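Side-chain contacts in hypothetical sugar ABC-transporter sugar binding protein (Arthrobacter globiformis, PDB 7BVT), which probably binds cyclic alpha-maltosyl-1,6-maltose as the extracellular sugar-binding component of an ABC transporter: residues S68-K73 with D85-D90; P95-I100 with M300-S305. All coordinates share one frame; numbering follows the deposited sequence.

Interaction 1: S68-K73 with D85-D90; sequences SDFLTK and DIAIGD. With GLC (alpha-D-glucopyranose), chain B.
Phe70 packs the start of helix 70-80 onto strand 86-90, within a beta-alpha-beta crossover. The crossover runs from strand 58-64 through the helix to strand 86-90, with strand 28-34 lying between the two in the sheet. With chi1 at -163°, the Phe70 ring swings away from its own backbone N and reaches the strand. Ring atom CZ comes to 3.4 Å from Ile88 O. Ala87 CB meets the ring edge near its plane, 4.2 Å from Phe70 CE1. The ring thus packs on the Ala87 methyl and, obliquely, against the backbone carbonyl of Ile88; all three residues are buried. Val65 and the ring of Trp93 also touch Phe70.

The far end of the strand reaches the sugar. Asp90 OD1 accepts a hydrogen bond of 2.7 Å from O3 of the glucose unit. Asp90 OD2 accepts one from Val92 N, which helps fix the rotation of the carboxylate. Arg371 and Asn140 grip the same glucose. With an alanine in place of Asp90, the sugar O3 would probably lose this acceptor and Val92 N its side-chain partner. A strand whose C-terminal end delivers a ligand-binding residue is typical of the alpha/beta lobes of solute-binding proteins.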
loop_
_atom_site.group_PDB
_atom_site.type_symbol
_atom_site.label_atom_id
_atom_site.label_comp_id
_atom_site.label_asym_id
_atom_site.label_seq_id
_atom_site.Cartn_x
_atom_site.Cartn_y
_atom_site.Cartn_z
ATOM N N SER A 68 -2.352 0.309 16.727
ATOM C CA SER A 68 -3.072 -0.889 17.214
ATOM C C SER A 68 -4.329 -0.531 18.009
ATOM O O SER A 68 -5.186 -1.423 18.109
ATOM C CB SER A 68 -2.157 -1.786 18.043
ATOM O OG SER A 68 -1.568 -1.048 19.111
ATOM N N ASP A 69 -4.440 0.689 18.533
ATOM C CA ASP A 69 -5.568 1.147 19.392
ATOM C C ASP A 69 -6.587 1.977 18.586
ATOM O O ASP A 69 -7.587 2.369 19.126
ATOM C CB ASP A 69 -5.030 1.998 20.540
ATOM C CG ASP A 69 -4.068 1.229 21.446
ATOM O OD1 ASP A 69 -4.295 0.030 21.616
ATOM O OD2 ASP A 69 -3.032 1.809 21.837
ATOM N N PHE A 70 -6.312 2.277 17.328
ATOM C CA PHE A 70 -6.988 3.415 16.633
ATOM C C PHE A 70 -8.457 3.084 16.356
ATOM O O PHE A 70 -9.358 3.896 16.650
ATOM C CB PHE A 70 -6.197 3.726 15.351
ATOM C CG PHE A 70 -6.483 5.073 14.738
ATOM C CD1 PHE A 70 -7.611 5.256 13.951
ATOM C CD2 PHE A 70 -5.590 6.127 14.873
ATOM C CE1 PHE A 70 -7.837 6.472 13.327
ATOM C CE2 PHE A 70 -5.839 7.349 14.264
ATOM C CZ PHE A 70 -6.983 7.522 13.510
ATOM N N LEU A 71 -8.768 1.939 15.759
ATOM C CA LEU A 71 -10.158 1.585 15.443
ATOM C C LEU A 71 -10.946 1.436 16.744
ATOM O O LEU A 71 -12.110 1.850 16.801
ATOM C CB LEU A 71 -10.219 0.308 14.617
ATOM C CG LEU A 71 -9.667 0.492 13.217
ATOM C CD1 LEU A 71 -9.741 -0.789 12.448
ATOM C CD2 LEU A 71 -10.420 1.599 12.482
ATOM N N THR A 72 -10.348 0.798 17.736
ATOM C CA THR A 72 -11.097 0.594 18.997
ATOM C C THR A 72 -11.400 1.956 19.649
ATOM O O THR A 72 -12.492 2.147 20.141
ATOM C CB THR A 72 -10.367 -0.377 19.930
ATOM O OG1 THR A 72 -10.285 -1.653 19.282
ATOM C CG2 THR A 72 -11.117 -0.539 21.232
ATOM N N LYS A 73 -10.512 2.921 19.546
ATOM C CA LYS A 73 -10.800 4.283 20.041
ATOM C C LYS A 73 -11.962 4.905 19.247
ATOM O O LYS A 73 -12.859 5.562 19.836
ATOM C CB LYS A 73 -9.539 5.121 19.967
ATOM C CG LYS A 73 -9.732 6.511 20.495
ATOM C CD LYS A 73 -8.601 7.097 21.199
ATOM C CE LYS A 73 -8.970 8.517 21.564
ATOM N NZ LYS A 73 -8.670 8.809 22.975
ATOM N N ASP A 85 -12.725 15.312 14.477
ATOM C CA ASP A 85 -13.251 15.935 13.238
ATOM C C ASP A 85 -12.606 15.242 12.035
ATOM O O ASP A 85 -13.302 14.975 11.079
ATOM C CB ASP A 85 -12.964 17.418 13.207
ATOM C CG ASP A 85 -13.673 18.076 14.372
ATOM O OD1 ASP A 85 -14.915 17.823 14.506
ATOM O OD2 ASP A 85 -12.963 18.783 15.128
ATOM N N ILE A 86 -11.312 14.984 12.103
ATOM C CA ILE A 86 -10.533 14.257 11.066
ATOM C C ILE A 86 -9.918 13.005 11.700
ATOM O O ILE A 86 -9.179 13.098 12.719
ATOM C CB ILE A 86 -9.477 15.151 10.382
ATOM C CG1 ILE A 86 -10.085 16.383 9.700
ATOM C CG2 ILE A 86 -8.616 14.374 9.425
ATOM C CD1 ILE A 86 -9.062 17.419 9.269
ATOM N N ALA A 87 -10.073 11.865 11.056
ATOM C CA ALA A 87 -9.243 10.674 11.339
ATOM C C ALA A 87 -8.311 10.396 10.161
ATOM O O ALA A 87 -8.756 10.458 9.012
ATOM C CB ALA A 87 -10.120 9.467 11.565
ATOM N N ILE A 88 -7.066 10.084 10.422
ATOM C CA ILE A 88 -6.123 9.666 9.364
ATOM C C ILE A 88 -5.765 8.210 9.652
ATOM O O ILE A 88 -5.099 7.931 10.662
ATOM C CB ILE A 88 -4.913 10.608 9.275
ATOM C CG1 ILE A 88 -5.355 12.059 9.048
ATOM C CG2 ILE A 88 -3.904 10.154 8.225
ATOM C CD1 ILE A 88 -4.247 13.042 8.940
ATOM N N GLY A 89 -6.195 7.308 8.771
ATOM C CA GLY A 89 -6.101 5.862 8.983
ATOM C C GLY A 89 -5.441 5.150 7.839
ATOM O O GLY A 89 -5.195 5.749 6.804
ATOM N N ASP A 90 -5.223 3.863 7.995
ATOM C CA ASP A 90 -4.715 3.017 6.907
ATOM C C ASP A 90 -5.776 2.919 5.814
ATOM O O ASP A 90 -6.985 2.969 6.108
ATOM C CB ASP A 90 -4.347 1.629 7.427
ATOM C CG ASP A 90 -3.766 0.815 6.258
ATOM O OD1 ASP A 90 -2.744 1.264 5.691
ATOM O OD2 ASP A 90 -4.434 -0.156 5.813
HETATM C C1 GLC B . 1.826 -0.921 4.562
HETATM C C2 GLC B . 0.703 -0.188 3.896
HETATM C C3 GLC B . -0.623 -0.794 4.281
HETATM C C4 GLC B . -0.573 -2.296 3.957
HETATM C C5 GLC B . 0.545 -2.950 4.758
HETATM C C6 GLC B . 0.643 -4.450 4.427
HETATM O O2 GLC B . 0.862 1.191 4.177
HETATM O O3 GLC B . -1.674 -0.106 3.581
HETATM O O4 GLC B . -1.776 -2.951 4.314
HETATM O O5 GLC B . 1.761 -2.362 4.365
HETATM O O6 GLC B . 1.321 -5.091 5.505
#

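Interaction 2: P95-I100 with M300-S305; sequences PQIADI and MVFENS
Ile97 of helix 94-100 sits on Met300, of strand 292-301, and on Phe302, two residues further on. All three side chains are buried, and the contact is apolar.

The first kind of contact is aliphatic group against thioether. Ile97 uses both branches here. Its CG2 lies 3.7 Å from Met300 SD, and its CD1 lies 3.7 Å from Met300 CE. The methionine chain bends at chi3 (-87°), and this turns its methyl toward the CD1 branch. The two side chains cross at about a right angle.

The second kind is aliphatic group against ring. The same CG2 is 3.6 Å from Phe302 CZ and 4.0 Å from Phe302 CE1. The methyl approaches this end of the ring obliquely. It is thus shared between sulfur and ring. Leu103 also touches Phe302.

Ile97 also touches Leu71 and Leu74 of helix 70-80, so it fills the junction between two helices and the strand. Beyond the strand, Ser305 is the N-cap of helix 306-319 and is hydrogen-bonded to Glu308.

The strand runs antiparallel to strand 86-90, in a sheet whose strands 28-34, 58-64 and 86-90 are parallel to one another. A reversed strand of this kind, covered by helices, is typical of the type II periplasmic binding protein fold.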
loop_
_atom_site.group_PDB
_atom_site.type_symbol
_atom_site.label_atom_id
_atom_site.label_comp_id
_atom_site.label_asym_id
_atom_site.label_seq_id
_atom_site.Cartn_x
_atom_site.Cartn_y
_atom_site.Cartn_z
ATOM N N PRO A 95 -13.280 1.735 4.835
ATOM C CA PRO A 95 -14.633 1.196 4.791
ATOM C C PRO A 95 -15.157 0.801 6.163
ATOM O O PRO A 95 -16.345 0.935 6.374
ATOM C CB PRO A 95 -14.513 -0.052 3.865
ATOM C CG PRO A 95 -13.223 0.141 3.139
ATOM C CD PRO A 95 -12.320 0.933 4.039
ATOM N N GLN A 96 -14.263 0.401 7.064
ATOM C CA GLN A 96 -14.686 0.080 8.443
ATOM C C GLN A 96 -15.061 1.363 9.171
ATOM O O GLN A 96 -16.082 1.382 9.902
ATOM C CB GLN A 96 -13.568 -0.678 9.133
ATOM C CG GLN A 96 -13.310 -2.026 8.456
ATOM C CD GLN A 96 -12.078 -2.643 9.040
ATOM O OE1 GLN A 96 -12.127 -3.144 10.159
ATOM N NE2 GLN A 96 -10.967 -2.585 8.306
ATOM N N ILE A 97 -14.247 2.388 9.026
ATOM C CA ILE A 97 -14.496 3.684 9.716
ATOM C C ILE A 97 -15.801 4.297 9.212
ATOM O O ILE A 97 -16.570 4.876 10.005
ATOM C CB ILE A 97 -13.285 4.620 9.549
ATOM C CG1 ILE A 97 -12.090 4.040 10.330
ATOM C CG2 ILE A 97 -13.648 6.062 9.950
ATOM C CD1 ILE A 97 -10.786 4.675 10.052
ATOM N N ALA A 98 -16.105 4.127 7.931
ATOM C CA ALA A 98 -17.341 4.659 7.332
ATOM C C ALA A 98 -18.576 4.043 8.021
ATOM O O ALA A 98 -19.633 4.645 7.981
ATOM C CB ALA A 98 -17.328 4.416 5.839
ATOM N N ASP A 99 -18.467 2.850 8.595
ATOM C CA ASP A 99 -19.568 2.184 9.334
ATOM C C ASP A 99 -19.548 2.596 10.811
ATOM O O ASP A 99 -20.522 2.300 11.485
ATOM C CB ASP A 99 -19.479 0.653 9.218
ATOM C CG ASP A 99 -19.899 0.095 7.859
ATOM O OD1 ASP A 99 -20.624 0.802 7.137
ATOM O OD2 ASP A 99 -19.474 -1.054 7.535
ATOM N N ILE A 100 -18.468 3.187 11.318
ATOM C CA ILE A 100 -18.358 3.587 12.760
ATOM C C ILE A 100 -19.081 4.912 12.963
ATOM O O ILE A 100 -19.810 5.068 13.963
ATOM C CB ILE A 100 -16.904 3.679 13.208
ATOM C CG1 ILE A 100 -16.276 2.289 13.134
ATOM C CG2 ILE A 100 -16.860 4.344 14.606
ATOM C CD1 ILE A 100 -14.827 2.241 13.443
ATOM N N MET A 300 -10.207 11.257 6.584
ATOM C CA MET A 300 -11.687 11.129 6.651
ATOM C C MET A 300 -12.212 12.239 7.579
ATOM O O MET A 300 -11.573 12.473 8.616
ATOM C CB MET A 300 -12.059 9.770 7.222
ATOM C CG MET A 300 -11.678 8.635 6.280
ATOM S SD MET A 300 -11.472 7.117 7.188
ATOM C CE MET A 300 -9.738 7.270 7.653
ATOM N N VAL A 301 -13.298 12.886 7.199
ATOM C CA VAL A 301 -13.957 13.950 8.028
ATOM C C VAL A 301 -15.249 13.380 8.573
ATOM O O VAL A 301 -16.102 12.958 7.780
ATOM C CB VAL A 301 -14.193 15.226 7.225
ATOM C CG1 VAL A 301 -15.046 16.232 7.995
ATOM C CG2 VAL A 301 -12.916 15.827 6.704
ATOM N N PHE A 302 -15.403 13.294 9.886
ATOM C CA PHE A 302 -16.661 12.837 10.494
ATOM C C PHE A 302 -17.683 13.993 10.400
ATOM O O PHE A 302 -17.338 15.145 10.721
ATOM C CB PHE A 302 -16.480 12.406 11.954
ATOM C CG PHE A 302 -15.817 11.070 12.098
ATOM C CD1 PHE A 302 -16.526 9.909 11.837
ATOM C CD2 PHE A 302 -14.471 10.978 12.401
ATOM C CE1 PHE A 302 -15.910 8.677 11.959
ATOM C CE2 PHE A 302 -13.854 9.736 12.500
ATOM C CZ PHE A 302 -14.579 8.604 12.260
ATOM N N GLU A 303 -18.891 13.712 9.928
ATOM C CA GLU A 303 -19.890 14.777 9.660
ATOM C C GLU A 303 -20.394 15.376 10.967
ATOM O O GLU A 303 -20.808 14.626 11.839
ATOM C CB GLU A 303 -21.075 14.228 8.898
ATOM C CG GLU A 303 -21.844 15.354 8.245
ATOM C CD GLU A 303 -22.626 14.797 7.089
ATOM O OE1 GLU A 303 -23.528 13.980 7.361
ATOM O OE2 GLU A 303 -22.234 15.083 5.945
ATOM N N ASN A 304 -20.346 16.702 11.023
ATOM C CA ASN A 304 -20.831 17.591 12.100
ATOM C C ASN A 304 -21.768 18.596 11.410
ATOM O O ASN A 304 -22.695 18.118 10.726
ATOM C CB ASN A 304 -19.626 18.147 12.867
ATOM C CG ASN A 304 -18.923 17.092 13.706
ATOM O OD1 ASN A 304 -17.737 16.770 13.500
ATOM N ND2 ASN A 304 -19.630 16.610 14.713
ATOM N N SER A 305 -21.540 19.908 11.512
ATOM C CA SER A 305 -22.279 20.934 10.719
ATOM C C SER A 305 -21.571 21.158 9.375
ATOM O O SER A 305 -20.400 20.774 9.276
ATOM C CB SER A 305 -22.389 22.211 11.483
ATOM O OG SER A 305 -21.129 22.863 11.520
#

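Overall arrangement
Interactions 1 and 2 lie side by side in one lobe, their centres about 11 Å apart. Strands 86-90 and 292-301 are antiparallel neighbours. Two probable backbone hydrogen bonds join the segments 85-90 and 300-305: Ala87 N to Met300 O and Phe302 N to Asp85 O, each 2.9 Å. The helices also meet, with Leu71 of 68-73 against Ile97 of 95-100. The two contacts therefore form one continuous core of helices on a sheet. Strand 86-90 leads directly to helix 94-100 in the chain. Interaction 1 reaches the ligand pocket through Asp90. Interaction 2 lies further from the sugar, the Met300 side chain being about 12 Å from a bound glucose.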